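PDB 5H4R: beta-1,3-1,4-glucanase from Caldicellulosiruptor sp. F32, which hydrolyses mixed-linkage beta-1,3-1,4-glucans such as lichenan, as a glycoside hydrolase of family 5. Local coordinates for residues 51-54 / 55-58; 119-122 / 123-126; 80-83 / 84-87. The protein carries 1 engineered substitution. All coordinates share one frame; numbering follows the deposited sequence.

Contact 1 (51-54 / 55-58). With BGC (beta-D-glucopyranose), chain B.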
ATOM      1  N   TRP A  51      -5.647   2.261  -6.940  1.00  8.48           N
ATOM      2  CA  TRP A  51      -5.623   0.919  -7.510  1.00  7.11           C
ATOM      3  C   TRP A  51      -4.184   0.444  -7.468  1.00  7.17           C
ATOM      4  O   TRP A  51      -3.297   1.153  -7.945  1.00  9.44           O
ATOM      5  CB  TRP A  51      -6.150   0.973  -8.931  1.00  8.15           C
ATOM      6  CG  TRP A  51      -6.259  -0.316  -9.677  1.00  9.15           C
ATOM      7  CD1 TRP A  51      -7.335  -1.162  -9.706  1.00 13.11           C
ATOM      8  CD2 TRP A  51      -5.282  -0.878 -10.576  1.00  8.51           C
ATOM      9  NE1 TRP A  51      -7.081  -2.230 -10.552  1.00  9.30           N
ATOM     10  CE2 TRP A  51      -5.830  -2.082 -11.092  1.00  7.86           C
ATOM     11  CE3 TRP A  51      -4.004  -0.492 -10.985  1.00 11.10           C
ATOM     12  CZ2 TRP A  51      -5.136  -2.896 -11.986  1.00  9.65           C
ATOM     13  CZ3 TRP A  51      -3.321  -1.296 -11.876  1.00 10.43           C
ATOM     14  CH2 TRP A  51      -3.889  -2.485 -12.373  1.00  9.39           C
ATOM     15  N   ASN A  52      -3.947  -0.710  -6.841  1.00  7.71           N
ATOM     16  CA  ASN A  52      -2.627  -1.313  -6.805  1.00  8.21           C
ATOM     17  C   ASN A  52      -2.388  -2.157  -8.049  1.00  9.78           C
ATOM     18  O   ASN A  52      -3.212  -3.005  -8.395  1.00  9.17           O
ATOM     19  CB  ASN A  52      -2.487  -2.230  -5.593  1.00  8.17           C
ATOM     20  CG  ASN A  52      -2.131  -1.512  -4.297  1.00  9.20           C
ATOM     21  OD1 ASN A  52      -0.959  -1.364  -3.964  1.00  8.13           O
ATOM     22  ND2 ASN A  52      -3.148  -1.167  -3.504  1.00  8.34           N
ATOM     23  N   LEU A  53      -1.248  -1.934  -8.692  1.00  9.35           N
ATOM     24  CA  LEU A  53      -0.678  -2.825  -9.706  1.00  7.85           C
ATOM     25  C   LEU A  53      -0.054  -4.024  -8.978  1.00 11.35           C
ATOM     26  O   LEU A  53       1.162  -4.187  -8.872  1.00  9.29           O
ATOM     27  CB  LEU A  53       0.333  -2.051 -10.537  1.00  8.18           C
ATOM     28  CG  LEU A  53       0.856  -2.769 -11.783  1.00  8.61           C
ATOM     29  CD1 LEU A  53      -0.236  -2.937 -12.815  1.00  9.23           C
ATOM     30  CD2 LEU A  53       2.030  -2.002 -12.335  1.00  9.82           C
ATOM     31  N   GLY A  54      -0.929  -4.852  -8.408  1.00  8.50           N
ATOM     32  CA  GLY A  54      -0.479  -5.917  -7.549  1.00  7.80           C
ATOM     33  C   GLY A  54       0.070  -7.114  -8.304  1.00  8.73           C
ATOM     34  O   GLY A  54      -0.287  -7.401  -9.451  1.00  7.95           O
ATOM     35  N   ASN A  55       0.934  -7.861  -7.617  1.00  8.76           N
ATOM     36  CA  ASN A  55       1.560  -9.065  -8.174  1.00 10.98           C
ATOM     37  C   ASN A  55       2.251  -8.787  -9.512  1.00  9.04           C
ATOM     38  O   ASN A  55       2.284  -9.639 -10.405  1.00 10.81           O
ATOM     39  CB  ASN A  55       0.543 -10.197  -8.311  1.00  8.19           C
ATOM     40  CG  ASN A  55       0.330 -10.948  -6.988  1.00 10.63           C
ATOM     41  OD1 ASN A  55       0.814 -10.541  -5.935  1.00  8.75           O
ATOM     42  ND2 ASN A  55      -0.386 -12.060  -7.055  1.00 10.08           N
ATOM     43  N   THR A  56       2.862  -7.604  -9.618  1.00  7.39           N
ATOM     44  CA  THR A  56       3.511  -7.154 -10.837  1.00  8.25           C
ATOM     45  C   THR A  56       4.982  -6.960 -10.513  1.00  9.00           C
ATOM     46  O   THR A  56       5.724  -7.942 -10.447  1.00  9.00           O
ATOM     47  CB  THR A  56       2.776  -5.932 -11.388  1.00  9.75           C
ATOM     48  OG1 THR A  56       1.375  -6.274 -11.468  1.00 10.85           O
ATOM     49  CG2 THR A  56       3.290  -5.571 -12.769  1.00  8.72           C
ATOM     50  N   PHE A  57       5.472  -5.714 -10.366  1.00  8.05           N
ATOM     51  CA  PHE A  57       6.885  -5.507 -10.024  1.00  8.52           C
ATOM     52  C   PHE A  57       7.239  -5.987  -8.622  1.00  8.45           C
ATOM     53  O   PHE A  57       8.432  -6.065  -8.286  1.00  9.01           O
ATOM     54  CB  PHE A  57       7.230  -4.032 -10.166  1.00  8.42           C
ATOM     55  CG  PHE A  57       7.116  -3.548 -11.580  1.00  8.75           C
ATOM     56  CD1 PHE A  57       8.067  -3.900 -12.521  1.00 10.97           C
ATOM     57  CD2 PHE A  57       6.050  -2.790 -11.975  1.00 10.34           C
ATOM     58  CE1 PHE A  57       7.976  -3.442 -13.846  1.00 15.18           C
ATOM     59  CE2 PHE A  57       5.928  -2.365 -13.276  1.00 10.14           C
ATOM     60  CZ  PHE A  57       6.894  -2.687 -14.216  1.00 11.19           C
ATOM     61  N   ASP A  58       6.238  -6.332  -7.822  1.00  7.98           N
ATOM     62  CA  ASP A  58       6.434  -6.894  -6.489  1.00  7.96           C
ATOM     63  C   ASP A  58       6.689  -8.400  -6.478  1.00  8.56           C
ATOM     64  O   ASP A  58       7.083  -8.942  -5.441  1.00  8.85           O
ATOM     65  CB  ASP A  58       5.230  -6.592  -5.578  1.00  7.27           C
ATOM     66  CG  ASP A  58       3.867  -6.787  -6.256  1.00  8.33           C
ATOM     67  OD1 ASP A  58       3.645  -6.277  -7.383  1.00  8.76           O
ATOM     68  OD2 ASP A  58       3.008  -7.459  -5.634  1.00 10.60           O
TER
HETATM   69  C2  BGC B   3      -1.054 -11.512  -3.233  1.00  8.22           C
HETATM   70  C3  BGC B   3      -0.848 -13.010  -3.403  1.00 10.26           C
HETATM   71  C4  BGC B   3       0.647 -13.320  -3.369  1.00  7.49           C
HETATM   72  C5  BGC B   3       1.279 -12.735  -2.103  1.00  9.00           C
HETATM   73  C6  BGC B   3       2.790 -12.906  -2.075  1.00  9.77           C
HETATM   74  C1  BGC B   3      -0.385 -11.068  -1.943  1.00  8.86           C
HETATM   75  O2  BGC B   3      -2.459 -11.235  -3.195  1.00  9.89           O
HETATM   76  O3  BGC B   3      -1.421 -13.372  -4.669  1.00 10.37           O
HETATM   77  O4  BGC B   3       0.777 -14.749  -3.284  1.00  9.34           O
HETATM   78  O5  BGC B   3       1.011 -11.357  -2.031  1.00  7.84           O
HETATM   79  O6  BGC B   3       3.280 -12.566  -0.758  1.00 13.02           O
HETATM   80  O   HOH W   1       3.831  -3.419  -9.308  1.00  9.95           O

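Contact 2 (119-122 / 123-126)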
ATOM      1  N   LEU A 119      15.061  -0.727 -13.271  1.00 10.63           N
ATOM      2  CA  LEU A 119      14.632   0.609 -12.880  1.00 10.27           C
ATOM      3  C   LEU A 119      14.059   1.377 -14.070  1.00 10.62           C
ATOM      4  O   LEU A 119      13.054   2.093 -13.932  1.00 12.53           O
ATOM      5  CB  LEU A 119      15.808   1.360 -12.255  1.00 10.67           C
ATOM      6  CG  LEU A 119      15.511   2.756 -11.683  1.00 10.63           C
ATOM      7  CD1 LEU A 119      14.384   2.734 -10.663  1.00 13.10           C
ATOM      8  CD2 LEU A 119      16.769   3.269 -11.050  1.00 11.03           C
ATOM      9  N   ASP A 120      14.649   1.199 -15.255  1.00 11.53           N
ATOM     10  CA  ASP A 120      14.108   1.790 -16.477  1.00 12.05           C
ATOM     11  C   ASP A 120      12.672   1.328 -16.739  1.00 12.70           C
ATOM     12  O   ASP A 120      11.812   2.128 -17.126  1.00 11.48           O
ATOM     13  CB  ASP A 120      14.966   1.421 -17.691  1.00 13.23           C
ATOM     14  CG  ASP A 120      16.337   2.096 -17.725  1.00 17.28           C
ATOM     15  OD1 ASP A 120      16.652   2.985 -16.907  1.00 15.94           O
ATOM     16  OD2 ASP A 120      17.112   1.742 -18.647  1.00 19.65           O
ATOM     17  N   ARG A 121      12.402   0.031 -16.563  1.00 12.23           N
ATOM     18  CA  ARG A 121      11.052  -0.480 -16.813  1.00 10.87           C
ATOM     19  C   ARG A 121      10.051   0.057 -15.789  1.00  9.93           C
ATOM     20  O   ARG A 121       8.938   0.453 -16.157  1.00 10.35           O
ATOM     21  CB  ARG A 121      11.070  -2.010 -16.834  1.00 12.41           C
ATOM     22  CG  ARG A 121       9.678  -2.640 -17.005  1.00 12.84           C
ATOM     23  CD  ARG A 121       8.957  -2.230 -18.302  1.00 11.33           C
ATOM     24  NE  ARG A 121       7.594  -2.751 -18.277  1.00 11.97           N
ATOM     25  CZ  ARG A 121       6.559  -2.219 -18.921  1.00 16.44           C
ATOM     26  NH1 ARG A 121       6.717  -1.166 -19.722  1.00 14.71           N
ATOM     27  NH2 ARG A 121       5.360  -2.762 -18.781  1.00 16.69           N
ATOM     28  N   VAL A 122      10.421   0.075 -14.503  1.00  9.31           N
ATOM     29  CA  VAL A 122       9.567   0.671 -13.478  1.00  8.85           C
ATOM     30  C   VAL A 122       9.239   2.109 -13.846  1.00 11.03           C
ATOM     31  O   VAL A 122       8.093   2.555 -13.734  1.00 10.23           O
ATOM     32  CB  VAL A 122      10.251   0.583 -12.100  1.00 10.96           C
ATOM     33  CG1 VAL A 122       9.475   1.385 -11.073  1.00 10.93           C
ATOM     34  CG2 VAL A 122      10.348  -0.888 -11.655  1.00  9.49           C
ATOM     35  N   GLN A 123      10.243   2.854 -14.303  1.00  9.99           N
ATOM     36  CA  GLN A 123      10.023   4.260 -14.653  1.00 11.02           C
ATOM     37  C   GLN A 123       9.066   4.402 -15.829  1.00 11.67           C
ATOM     38  O   GLN A 123       8.261   5.344 -15.884  1.00 11.88           O
ATOM     39  CB  GLN A 123      11.363   4.925 -14.959  1.00 10.56           C
ATOM     40  CG  GLN A 123      11.240   6.402 -15.274  1.00 11.12           C
ATOM     41  CD  GLN A 123      12.568   7.096 -15.503  1.00 12.04           C
ATOM     42  OE1 GLN A 123      13.564   6.480 -15.923  1.00 13.53           O
ATOM     43  NE2 GLN A 123      12.590   8.407 -15.252  1.00 13.66           N
ATOM     44  N   GLN A 124       9.146   3.485 -16.790  1.00 10.88           N
ATOM     45  CA  GLN A 124       8.213   3.509 -17.909  1.00 12.09           C
ATOM     46  C   GLN A 124       6.775   3.415 -17.419  1.00 12.91           C
ATOM     47  O   GLN A 124       5.894   4.117 -17.920  1.00 11.41           O
ATOM     48  CB  GLN A 124       8.541   2.362 -18.847  1.00 15.46           C
ATOM     49  CG  GLN A 124       7.803   2.352 -20.130  1.00 28.58           C
ATOM     50  CD  GLN A 124       8.484   1.422 -21.111  1.00 49.94           C
ATOM     51  OE1 GLN A 124       9.024   0.363 -20.726  1.00 20.10           O
ATOM     52  NE2 GLN A 124       8.502   1.824 -22.378  1.00 54.30           N
ATOM     53  N   VAL A 125       6.517   2.541 -16.449  1.00 11.85           N
ATOM     54  CA  VAL A 125       5.162   2.379 -15.929  1.00  9.63           C
ATOM     55  C   VAL A 125       4.731   3.581 -15.080  1.00 11.03           C
ATOM     56  O   VAL A 125       3.579   4.035 -15.163  1.00 10.19           O
ATOM     57  CB  VAL A 125       5.063   1.045 -15.170  1.00 10.68           C
ATOM     58  CG1 VAL A 125       3.668   0.909 -14.533  1.00 11.96           C
ATOM     59  CG2 VAL A 125       5.331  -0.093 -16.137  1.00  9.91           C
ATOM     60  N   VAL A 126       5.643   4.153 -14.288  1.00 10.36           N
ATOM     61  CA  VAL A 126       5.328   5.399 -13.584  1.00 10.73           C
ATOM     62  C   VAL A 126       4.898   6.463 -14.590  1.00 12.02           C
ATOM     63  O   VAL A 126       3.941   7.220 -14.360  1.00 11.18           O
ATOM     64  CB  VAL A 126       6.540   5.846 -12.745  1.00  9.01           C
ATOM     65  CG1 VAL A 126       6.304   7.265 -12.167  1.00 11.92           C
ATOM     66  CG2 VAL A 126       6.811   4.824 -11.647  1.00 10.60           C
TER
HETATM   67  O   HOH W   2      12.797   4.285 -18.461  1.00 30.48           O

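Contact 3 (80-83 / 84-87)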
ATOM      1  N   LYS A  80       1.930  -8.155 -19.327  1.00 11.12           N
ATOM      2  CA  LYS A  80       2.822  -7.011 -19.236  1.00 11.67           C
ATOM      3  C   LYS A  80       2.018  -5.720 -19.193  1.00 10.29           C
ATOM      4  O   LYS A  80       1.043  -5.555 -19.927  1.00 13.06           O
ATOM      5  CB  LYS A  80       3.791  -7.001 -20.417  1.00 13.98           C
ATOM      6  CG  LYS A  80       4.878  -5.911 -20.322  1.00 16.44           C
ATOM      7  CD  LYS A  80       5.902  -6.022 -21.419  1.00 17.94           C
ATOM      8  CE  LYS A  80       6.949  -4.910 -21.311  1.00 29.09           C
ATOM      9  NZ  LYS A  80       7.984  -5.044 -22.372  1.00 26.54           N
ATOM     10  N   THR A  81       2.423  -4.822 -18.304  1.00  9.51           N
ATOM     11  CA  THR A  81       1.718  -3.560 -18.115  1.00 11.04           C
ATOM     12  C   THR A  81       1.842  -2.677 -19.346  1.00 11.73           C
ATOM     13  O   THR A  81       2.903  -2.601 -19.986  1.00 12.78           O
ATOM     14  CB  THR A  81       2.265  -2.813 -16.892  1.00 11.84           C
ATOM     15  OG1 THR A  81       2.370  -3.700 -15.781  1.00 11.99           O
ATOM     16  CG2 THR A  81       1.347  -1.699 -16.499  1.00 11.98           C
ATOM     17  N   THR A  82       0.750  -1.992 -19.679  1.00 11.56           N
ATOM     18  CA  THR A  82       0.713  -1.114 -20.840  1.00 12.17           C
ATOM     19  C   THR A  82       0.098   0.221 -20.465  1.00 12.02           C
ATOM     20  O   THR A  82      -0.610   0.335 -19.460  1.00 13.81           O
ATOM     21  CB  THR A  82      -0.101  -1.708 -21.975  1.00 16.18           C
ATOM     22  OG1 THR A  82      -1.468  -1.766 -21.558  1.00 14.35           O
ATOM     23  CG2 THR A  82       0.401  -3.087 -22.361  1.00 14.33           C
ATOM     24  N   LYS A  83       0.341   1.228 -21.319  1.00 13.45           N
ATOM     25  CA  LYS A  83      -0.320   2.515 -21.110  1.00 13.67           C
ATOM     26  C   LYS A  83      -1.837   2.379 -21.225  1.00 13.62           C
ATOM     27  O   LYS A  83      -2.582   2.989 -20.448  1.00 14.03           O
ATOM     28  CB  LYS A  83       0.201   3.582 -22.076  1.00 20.69           C
ATOM     29  CG  LYS A  83      -0.239   4.976 -21.572  1.00 24.12           C
ATOM     30  CD  LYS A  83       0.185   6.120 -22.441  1.00 55.01           C
ATOM     31  CE  LYS A  83      -0.405   7.410 -21.889  1.00 39.64           C
ATOM     32  NZ  LYS A  83      -1.888   7.488 -22.051  1.00 27.55           N
ATOM     33  N   GLN A  84      -2.320   1.549 -22.157  1.00 14.61           N
ATOM     34  CA  GLN A  84      -3.763   1.365 -22.277  1.00 15.01           C
ATOM     35  C   GLN A  84      -4.352   0.828 -20.975  1.00 13.74           C
ATOM     36  O   GLN A  84      -5.456   1.204 -20.576  1.00 15.37           O
ATOM     37  CB  GLN A  84      -4.082   0.427 -23.450  1.00 19.96           C
ATOM     38  CG  GLN A  84      -5.556   0.327 -23.772  1.00 38.14           C
ATOM     39  CD  GLN A  84      -5.855  -0.608 -24.947  1.00 52.93           C
ATOM     40  OE1 GLN A  84      -4.958  -1.238 -25.508  1.00 40.63           O
ATOM     41  NE2 GLN A  84      -7.127  -0.693 -25.322  1.00 55.23           N
ATOM     42  N   MET A  85      -3.632  -0.053 -20.306  1.00 12.27           N
ATOM     43  CA  MET A  85      -4.118  -0.591 -19.042  1.00 11.12           C
ATOM     44  C   MET A  85      -4.261   0.505 -17.997  1.00 12.37           C
ATOM     45  O   MET A  85      -5.281   0.599 -17.311  1.00 12.50           O
ATOM     46  CB  MET A  85      -3.153  -1.668 -18.570  1.00 16.40           C
ATOM     47  CG  MET A  85      -3.564  -2.381 -17.315  1.00 18.31           C
ATOM     48  SD  MET A  85      -2.257  -3.517 -16.810  1.00 17.41           S
ATOM     49  CE  MET A  85      -2.041  -4.454 -18.265  1.00 10.13           C
ATOM     50  N   ILE A  86      -3.241   1.353 -17.859  1.00 10.02           N
ATOM     51  CA  ILE A  86      -3.330   2.430 -16.880  1.00 10.47           C
ATOM     52  C   ILE A  86      -4.412   3.427 -17.285  1.00 12.04           C
ATOM     53  O   ILE A  86      -5.131   3.958 -16.431  1.00 10.71           O
ATOM     54  CB  ILE A  86      -1.956   3.092 -16.707  1.00 12.84           C
ATOM     55  CG1 ILE A  86      -0.892   2.032 -16.358  1.00 11.68           C
ATOM     56  CG2 ILE A  86      -2.014   4.202 -15.659  1.00 14.43           C
ATOM     57  CD1 ILE A  86      -1.279   1.136 -15.214  1.00 12.34           C
ATOM     58  N   ASP A  87      -4.546   3.702 -18.586  1.00 13.27           N
ATOM     59  CA  ASP A  87      -5.649   4.535 -19.078  1.00 13.09           C
ATOM     60  C   ASP A  87      -6.998   3.992 -18.625  1.00 12.74           C
ATOM     61  O   ASP A  87      -7.900   4.755 -18.258  1.00 13.91           O
ATOM     62  CB  ASP A  87      -5.665   4.584 -20.598  1.00 14.30           C
ATOM     63  CG  ASP A  87      -4.483   5.313 -21.221  1.00 18.66           C
ATOM     64  OD1 ASP A  87      -3.694   6.005 -20.537  1.00 16.43           O
ATOM     65  OD2 ASP A  87      -4.375   5.184 -22.461  1.00 18.18           O
TER

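Contact 1 (51-54 / 55-58)
T56 folds back onto the peptide group only two residues before it: its OG1 donates to G54 O over 2.8 Å, approaching from above the carbonyl plane (66° out of it) rather than along a lone pair. With chi1 at -51°, OG1 lies beside the residue's own backbone N, turned back toward that oxygen. R377 bonds to both members of the pair, NH1 to T56 OG1 and NH2 to G54 O.

At the turn, just after strand 50-53, N55 adopts a left-handed helical backbone conformation. D58 holds its inner side with both carboxylate oxygens. D58 OD2 uses its syn lone pair to accept from N55 N (2.9 Å) in a bent bond, 132° at the hydrogen, whereas D58 OD1 is met by T56 N at 2.7 Å from above the carboxylate plane. A water links the two arms, 2.8 Å from L53 O and accepting from F57 N (3.0 Å). On the apolar side, L53 CD2 meets F57 CE2 at 4.0 Å and also lies against T56 CG2, so one leucine methyl touches both side chains.

N55 extends from the other side of the loop, where ND2 donates to O3 of a glucose unit of the bound cellotetraose (2.9 Å) in a fairly straight bond. W76 and W360 also touch this asparagine. Two N-H groups gripping different oxygens of D58 should limit the rotation of the carboxylate, which is consistent with a well-defined backbone path next to the sugar-binding amide.

Contact 2 (119-122 / 123-126)
R121 reaches forward along helix 116-131 to Q124 and V125, and its polar contact is markedly one-sided in geometry. NH1 of R121 donates to OE1 of Q124 over 2.9 Å, with the oxygen almost in the guanidinium plane. Seen from the glutamine, however, the donor stands above the amide, 62° out of the carbonyl plane, and the two flat groups are turned 75° against each other. The bend at chi2 (60°) of R121 turns its otherwise extended chain toward the next helical turn. NE forms a salt bridge with E73 and NH2 probably bonds to T81 O, while NH1 has a second partner in the hydroxyl of Y128. With an alanine at this position, E73 would probably lose its charged mate, T81 O this donor, and the Q124 amide the bond that orients it.

Apolar contact is made over the guanidinium face, where CG2 of V125 sits 3.7 Å above the plane near its centre. One position along, V122 CG1 and V126 CG2 approach more loosely, at 4.4 Å.

Backbone bonds follow the regular alpha-helical i to i+4 pattern, among them Q123 N to L119 O at 2.9 Å and V126 N to V122 O at 3.0 Å. On the more exposed side a water donates to D120 O (2.7 Å) and, weakly, to Q123 OE1 (3.4 Å). There D120 forms salt bridges with K116 and R173, and R173 also bonds to Q123 OE1.

On its buried face the helix meets the barrel: V125 and V126 rest on I99 of strand 96-99, F57 from the loop after strand 50-53 packs against R121, V122 and V125, and R173 reaches D120 and Q123 from helix 156-173.

Contact 3 (80-83 / 84-87)
T81, M85 and I86 form the close-packed part of this contact, at the start of helix 83-91. M85 runs back along the preceding loop: the bend at its last torsion (chi3 -54°) carries CE to within 3.7 Å of K80 O, while SD lies 4.0 Å from T81 CG2, the two side chains crossing at about a right angle. The same T81 methyl meets I86 CD1 at 4.1 Å, so it touches both apolar residues of the first turn. The T81 hydroxyl is held by E73, and R377 and L380 also touch M85. Beside this packing T82 caps the helix: its OG1 accepts from M85 N over 3.0 Å, and T82 O in turn accepts from I86 N.

Toward solvent the contact is carried by charge. K83 swings its amine over at the last bond (chi4 -69°), and NZ reaches the syn lone pair of D87 OD1 at 2.8 Å in a salt bridge one helical turn long. N132 ND2 also bonds to D87 OD1, giving this oxygen two donors. In the backbone, D87 N donates to K83 O at 2.8 Å. K80 and Q84 lie exposed, and Q84 adds little beyond its CB, 3.9 Å from T82 OG1.

T82 is thus a classical threonine N-cap, its side chain replacing the missing helical acceptor for M85 N. It opens a helix that lies in sequence between neighbouring parallel strands 50-53 and 96-99 of a TIM barrel.

The three contacts adjoin one another, with centres 12 to 13 Å apart, on the part of the barrel around strands 50-53 and 96-99. Contact 1 is nearest the bound glycan, its N55 belonging to the glycan pocket together with W76, E326 and the engineered Q188. Contact 2 touches it: F57 CZ packs on V125 CG2 at 3.6 Å. Contact 3 joins contact 2 through the probable hydrogen bond from R121 NH2 to T81 O (2.7 Å), and reaches contact 1 where T56 CG2 lies 3.7 Å from T81 OG1. Contacts 2 and 3 thus meet residues that flank N55 and do not themselves belong to the glycan pocket.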